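Local structure of 2-C-methyl-D-erythritol 2,4-cyclodiphosphate synthase (Francisella tularensis subsp. tularensis, 3RE3) at residues H10-H15 / A153-C158; I100-I105 / I133-T138. The protein catalyses the formation of 2-C-methyl-D-erythritol 2,4-cyclodiphosphate, probably with release of CMP, in the non-mevalonate route to isoprenoids. All blocks are in the same frame, centred on the assembly; numbering follows the deposited sequence.

Interaction 1. Residues H10-H15 / A153-C158; sequences HGYDVH and ATHVVC. With POP (pyrophosphate 2-), chain E.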
# COMPACT_ATOMS: atom_id res chain seq x y z
N HIS A 10 -2.24 6.05 -6.02
CA HIS A 10 -1.29 5.12 -5.41
C HIS A 10 -0.36 4.47 -6.44
O HIS A 10 -0.84 3.74 -7.30
CB HIS A 10 -2.06 4.02 -4.70
CG HIS A 10 -1.19 2.92 -4.19
ND1 HIS A 10 -1.10 1.70 -4.82
CD2 HIS A 10 -0.36 2.87 -3.12
CE1 HIS A 10 -0.25 0.94 -4.15
NE2 HIS A 10 0.21 1.62 -3.12
N GLY A 11 0.94 4.73 -6.37
CA GLY A 11 1.91 3.92 -7.11
C GLY A 11 2.61 2.82 -6.32
O GLY A 11 2.89 2.95 -5.14
N TYR A 12 2.99 1.76 -7.01
CA TYR A 12 3.82 0.74 -6.39
C TYR A 12 4.84 0.23 -7.39
O TYR A 12 4.48 -0.28 -8.43
CB TYR A 12 2.99 -0.43 -5.88
CG TYR A 12 3.82 -1.57 -5.35
CD1 TYR A 12 4.53 -1.43 -4.18
CD2 TYR A 12 3.90 -2.78 -6.03
CE1 TYR A 12 5.29 -2.47 -3.68
CE2 TYR A 12 4.67 -3.83 -5.54
CZ TYR A 12 5.36 -3.67 -4.36
OH TYR A 12 6.13 -4.70 -3.83
N ASP A 13 6.12 0.34 -7.05
CA ASP A 13 7.11 -0.18 -7.96
C ASP A 13 8.15 -1.10 -7.34
O ASP A 13 8.49 -1.00 -6.16
CB ASP A 13 7.79 0.95 -8.74
CG ASP A 13 8.47 0.44 -9.97
OD1 ASP A 13 7.97 -0.56 -10.53
OD2 ASP A 13 9.50 1.01 -10.38
N VAL A 14 8.66 -2.02 -8.16
CA VAL A 14 9.71 -2.92 -7.71
C VAL A 14 10.86 -2.90 -8.69
O VAL A 14 10.65 -2.90 -9.89
CB VAL A 14 9.22 -4.37 -7.54
CG1 VAL A 14 10.41 -5.29 -7.30
CG2 VAL A 14 8.25 -4.45 -6.38
N HIS A 15 12.07 -2.85 -8.15
CA HIS A 15 13.28 -2.93 -8.95
C HIS A 15 14.08 -4.13 -8.51
O HIS A 15 14.37 -4.28 -7.33
CB HIS A 15 14.13 -1.68 -8.76
CG HIS A 15 15.36 -1.68 -9.61
ND1 HIS A 15 16.61 -1.43 -9.10
CD2 HIS A 15 15.52 -1.93 -10.93
CE1 HIS A 15 17.50 -1.51 -10.08
NE2 HIS A 15 16.86 -1.81 -11.20
N ALA A 153 11.37 -2.00 -3.30
CA ALA A 153 10.06 -1.55 -3.71
C ALA A 153 9.83 -0.17 -3.15
O ALA A 153 10.50 0.25 -2.21
CB ALA A 153 9.00 -2.49 -3.22
N THR A 154 8.88 0.54 -3.74
CA THR A 154 8.40 1.80 -3.17
C THR A 154 6.91 1.87 -3.32
O THR A 154 6.35 1.44 -4.33
CB THR A 154 9.04 3.05 -3.80
OG1 THR A 154 9.07 2.92 -5.22
CG2 THR A 154 10.45 3.23 -3.32
N HIS A 155 6.27 2.38 -2.26
CA HIS A 155 4.88 2.77 -2.27
C HIS A 155 4.78 4.30 -2.26
O HIS A 155 5.42 4.97 -1.45
CB HIS A 155 4.17 2.24 -1.04
CG HIS A 155 3.77 0.80 -1.13
ND1 HIS A 155 2.55 0.40 -1.63
CD2 HIS A 155 4.42 -0.33 -0.74
CE1 HIS A 155 2.47 -0.92 -1.56
NE2 HIS A 155 3.59 -1.38 -1.04
N VAL A 156 3.97 4.84 -3.15
CA VAL A 156 3.66 6.27 -3.11
C VAL A 156 2.16 6.45 -3.03
O VAL A 156 1.40 5.75 -3.69
CB VAL A 156 4.19 7.02 -4.35
CG1 VAL A 156 3.87 8.51 -4.24
CG2 VAL A 156 5.68 6.82 -4.51
N VAL A 157 1.74 7.39 -2.19
CA VAL A 157 0.39 7.92 -2.23
C VAL A 157 0.46 9.43 -2.46
O VAL A 157 1.29 10.14 -1.88
CB VAL A 157 -0.39 7.64 -0.94
CG1 VAL A 157 -0.81 6.19 -0.88
CG2 VAL A 157 0.43 8.04 0.29
N CYS A 158 -0.40 9.93 -3.34
CA CYS A 158 -0.51 11.37 -3.54
C CYS A 158 -1.95 11.79 -3.33
O CYS A 158 -2.86 10.98 -3.53
CB CYS A 158 -0.06 11.78 -4.94
SG CYS A 158 -0.97 10.97 -6.22
P1 POP E . 9.39 -1.81 -12.75
O1 POP E . 8.17 -1.01 -13.15
O2 POP E . 8.95 -2.98 -11.90
O3 POP E . 10.08 -2.31 -13.99
O POP E . 10.40 -0.86 -11.91
P2 POP E . 11.70 -0.12 -12.54
O4 POP E . 12.11 0.98 -11.60
O5 POP E . 12.84 -1.10 -12.71
O6 POP E . 11.36 0.50 -13.88
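H10 and Y12 both reach across to the ring of H155, and this aromatic group is the tightly packed part of the contact. NE2 of H10 and ND1 of H155 are hydrogen-bonded at 3.0 Å, each in the other ring's plane at its edge, so the two imidazoles meet rim to rim with their planes 38° apart. Histidine suits both places because, depending on tautomer, a ring nitrogen can donate or accept a hydrogen bond. Y12 sets the CD1 rim of its ring over one face of H155, 3.3 Å above the plane and displaced toward the rim, the two rings lying oblique to each other. Placing CG of H155 anti to its own carbonyl carbon (chi1 -80°) lays the ring where both neighbours can touch it. CG1 of V157 packs 4.0 Å from CD2 of H10, and the A153 methyl packs against CE1 and OH of Y12.

Along the antiparallel backbones, G11 and V156 exchange two hydrogen bonds, and so do D13 and T154. The side chains of D13, T154 and V156 lie on the other face, where G11 contributes none, and helix 45-57 covers D13 and T154.

Toward the V14 end, contact between these segments thins: of the V14 side chain, CG2 is what meets A153 CB, and the partly exposed H15 turns its side chain away from 153-158, its CD2 coming 3.3 Å from O5 of the bound pyrophosphate. The aromatic face meets both other subunits, H155 packing edge-to-face on its copies. This antiparallel strand pair belongs to the sheet lining the centre of an IspF-type trimer, with pyrophosphate beside one end.

Interaction 2. Residues I100-I105 / I133-T138; sequences IDCTII and INIKAT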
# COMPACT_ATOMS: atom_id res chain seq x y z
N ILE A 100 2.41 14.52 -1.05
CA ILE A 100 2.85 13.20 -1.48
C ILE A 100 3.55 12.47 -0.35
O ILE A 100 4.42 13.05 0.31
CB ILE A 100 3.82 13.31 -2.65
CG1 ILE A 100 3.09 13.86 -3.87
CG2 ILE A 100 4.43 11.95 -2.94
CD1 ILE A 100 4.01 14.28 -4.97
N ASP A 101 3.19 11.21 -0.14
CA ASP A 101 3.89 10.36 0.82
C ASP A 101 4.56 9.14 0.18
O ASP A 101 3.92 8.39 -0.56
CB ASP A 101 2.96 9.92 1.94
CG ASP A 101 3.71 9.53 3.20
OD1 ASP A 101 4.94 9.74 3.24
OD2 ASP A 101 3.08 9.03 4.16
N CYS A 102 5.83 8.92 0.47
CA CYS A 102 6.57 7.82 -0.15
C CYS A 102 7.17 6.92 0.90
O CYS A 102 7.73 7.39 1.89
CB CYS A 102 7.70 8.33 -1.04
SG CYS A 102 7.22 9.50 -2.30
N THR A 103 7.03 5.61 0.67
CA THR A 103 7.71 4.62 1.48
C THR A 103 8.62 3.75 0.61
O THR A 103 8.17 2.98 -0.23
CB THR A 103 6.72 3.75 2.26
OG1 THR A 103 5.80 4.59 2.97
CG2 THR A 103 7.44 2.83 3.24
N ILE A 104 9.92 3.91 0.80
CA ILE A 104 10.90 3.05 0.16
C ILE A 104 11.14 1.82 1.01
O ILE A 104 11.46 1.92 2.19
CB ILE A 104 12.22 3.79 -0.00
CG1 ILE A 104 12.00 5.06 -0.81
CG2 ILE A 104 13.26 2.87 -0.65
CD1 ILE A 104 13.20 5.96 -0.85
N ILE A 105 10.96 0.65 0.40
CA ILE A 105 11.20 -0.62 1.09
C ILE A 105 12.47 -1.30 0.60
O ILE A 105 12.53 -1.77 -0.53
CB ILE A 105 10.00 -1.55 0.89
CG1 ILE A 105 8.71 -0.78 1.16
CG2 ILE A 105 10.15 -2.81 1.75
CD1 ILE A 105 7.46 -1.60 1.07
N ILE A 133 6.13 16.89 0.18
CA ILE A 133 6.51 15.52 -0.23
C ILE A 133 7.38 14.77 0.78
O ILE A 133 8.53 15.10 1.02
CB ILE A 133 7.19 15.45 -1.61
CG1 ILE A 133 7.80 14.07 -1.80
CG2 ILE A 133 8.27 16.52 -1.76
CD1 ILE A 133 8.10 13.72 -3.25
N ASN A 134 6.81 13.72 1.36
CA ASN A 134 7.46 12.98 2.41
C ASN A 134 8.02 11.69 1.84
O ASN A 134 7.34 11.00 1.07
CB ASN A 134 6.46 12.66 3.51
CG ASN A 134 7.12 12.30 4.79
OD1 ASN A 134 7.48 13.18 5.57
ND2 ASN A 134 7.29 11.00 5.03
N ILE A 135 9.25 11.37 2.23
CA ILE A 135 9.92 10.14 1.81
C ILE A 135 10.46 9.46 3.04
O ILE A 135 11.33 10.01 3.73
CB ILE A 135 11.13 10.45 0.90
CG1 ILE A 135 10.71 11.17 -0.38
CG2 ILE A 135 11.85 9.19 0.58
CD1 ILE A 135 11.90 11.67 -1.19
N LYS A 136 9.96 8.26 3.33
CA LYS A 136 10.51 7.47 4.43
C LYS A 136 11.02 6.10 3.93
O LYS A 136 10.58 5.62 2.89
CB LYS A 136 9.49 7.29 5.55
CG LYS A 136 8.14 6.83 5.07
CD LYS A 136 7.15 6.78 6.20
CE LYS A 136 5.91 7.53 5.82
NZ LYS A 136 5.54 7.23 4.41
N ALA A 137 11.94 5.49 4.66
CA ALA A 137 12.46 4.18 4.26
C ALA A 137 12.32 3.16 5.38
O ALA A 137 12.70 3.44 6.52
CB ALA A 137 13.91 4.31 3.81
N THR A 138 11.78 1.99 5.06
CA THR A 138 11.72 0.91 6.05
C THR A 138 12.33 -0.39 5.48
O THR A 138 12.73 -0.45 4.31
CB THR A 138 10.27 0.66 6.56
OG1 THR A 138 10.28 -0.14 7.75
CG2 THR A 138 9.40 0.00 5.49
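D101 and K136 form the salt bridge at the heart of this contact. The lysine side chain bends at chi3 and chi4, crossing D101 at about a right angle, and brings NZ to 2.8 Å from OD1 of D101; as a hydrogen bond this is weak, but the charges pair. The same ammonium group bonds OG1 of T103 at 3.0 Å and, weakly, the carbonyl oxygen of C102. ND2 of N134 also gives a hydrogen bond to OD1 of D101 (3.2 Å), on the syn side but 26° out of the carboxylate plane. A long lysine suits this place, its one nitrogen serving several oxygens.

The backbones lie parallel, linked by five hydrogen bonds that alternate between the strands. N134 N to I100 O is nearly straight at 171°.

On the opposite face the side chains are apolar. C102 CB lies 4.2 Å from I135 CG1, and I104 CD1 sits 3.8 Å from I135 CG2. I100 and I133 lie side by side. Isoleucines, with C102 and A137, make up this side, where helix 115-126 of the beta-alpha-beta unit covers I100, I133 and I135, and helix 45-57 touches I100 and I104.

The face bearing D101, T103, N134 and K136 looks toward the third subunit, whose H10 bonds OD2 of D101 through N, NZ of K136 through O and OG1 of T103 through ND1; G61 N of that subunit bonds N134 OD1. Buried charges are therefore satisfied jointly by both chains, and the D101 carboxylate, next to the ammonium group, probably stays ionised.

Interaction 1 and interaction 2 lie about 9 Å apart, centre to centre, in one four-stranded mixed sheet ordered 6-16, 151-161, 96-105, 133-138. Strands 151-161 and 96-105 are neighbours, so the contacts touch directly: A153 O lies 2.7 Å from I105 N, a probable hydrogen bond, and T154 packs on I104. Along the chain the segments run 10-15, 100-105, 133-138, 153-158, which nests interaction 2 inside the loop closed by interaction 1. Helix 45-57 packs against side chains of both. Between neighbouring subunits, segment 10-15 of one meets interaction 2 of the other, so both contacts take part in the trimer interface, together with G56, G59, G61 and D62 of a neighbouring subunit.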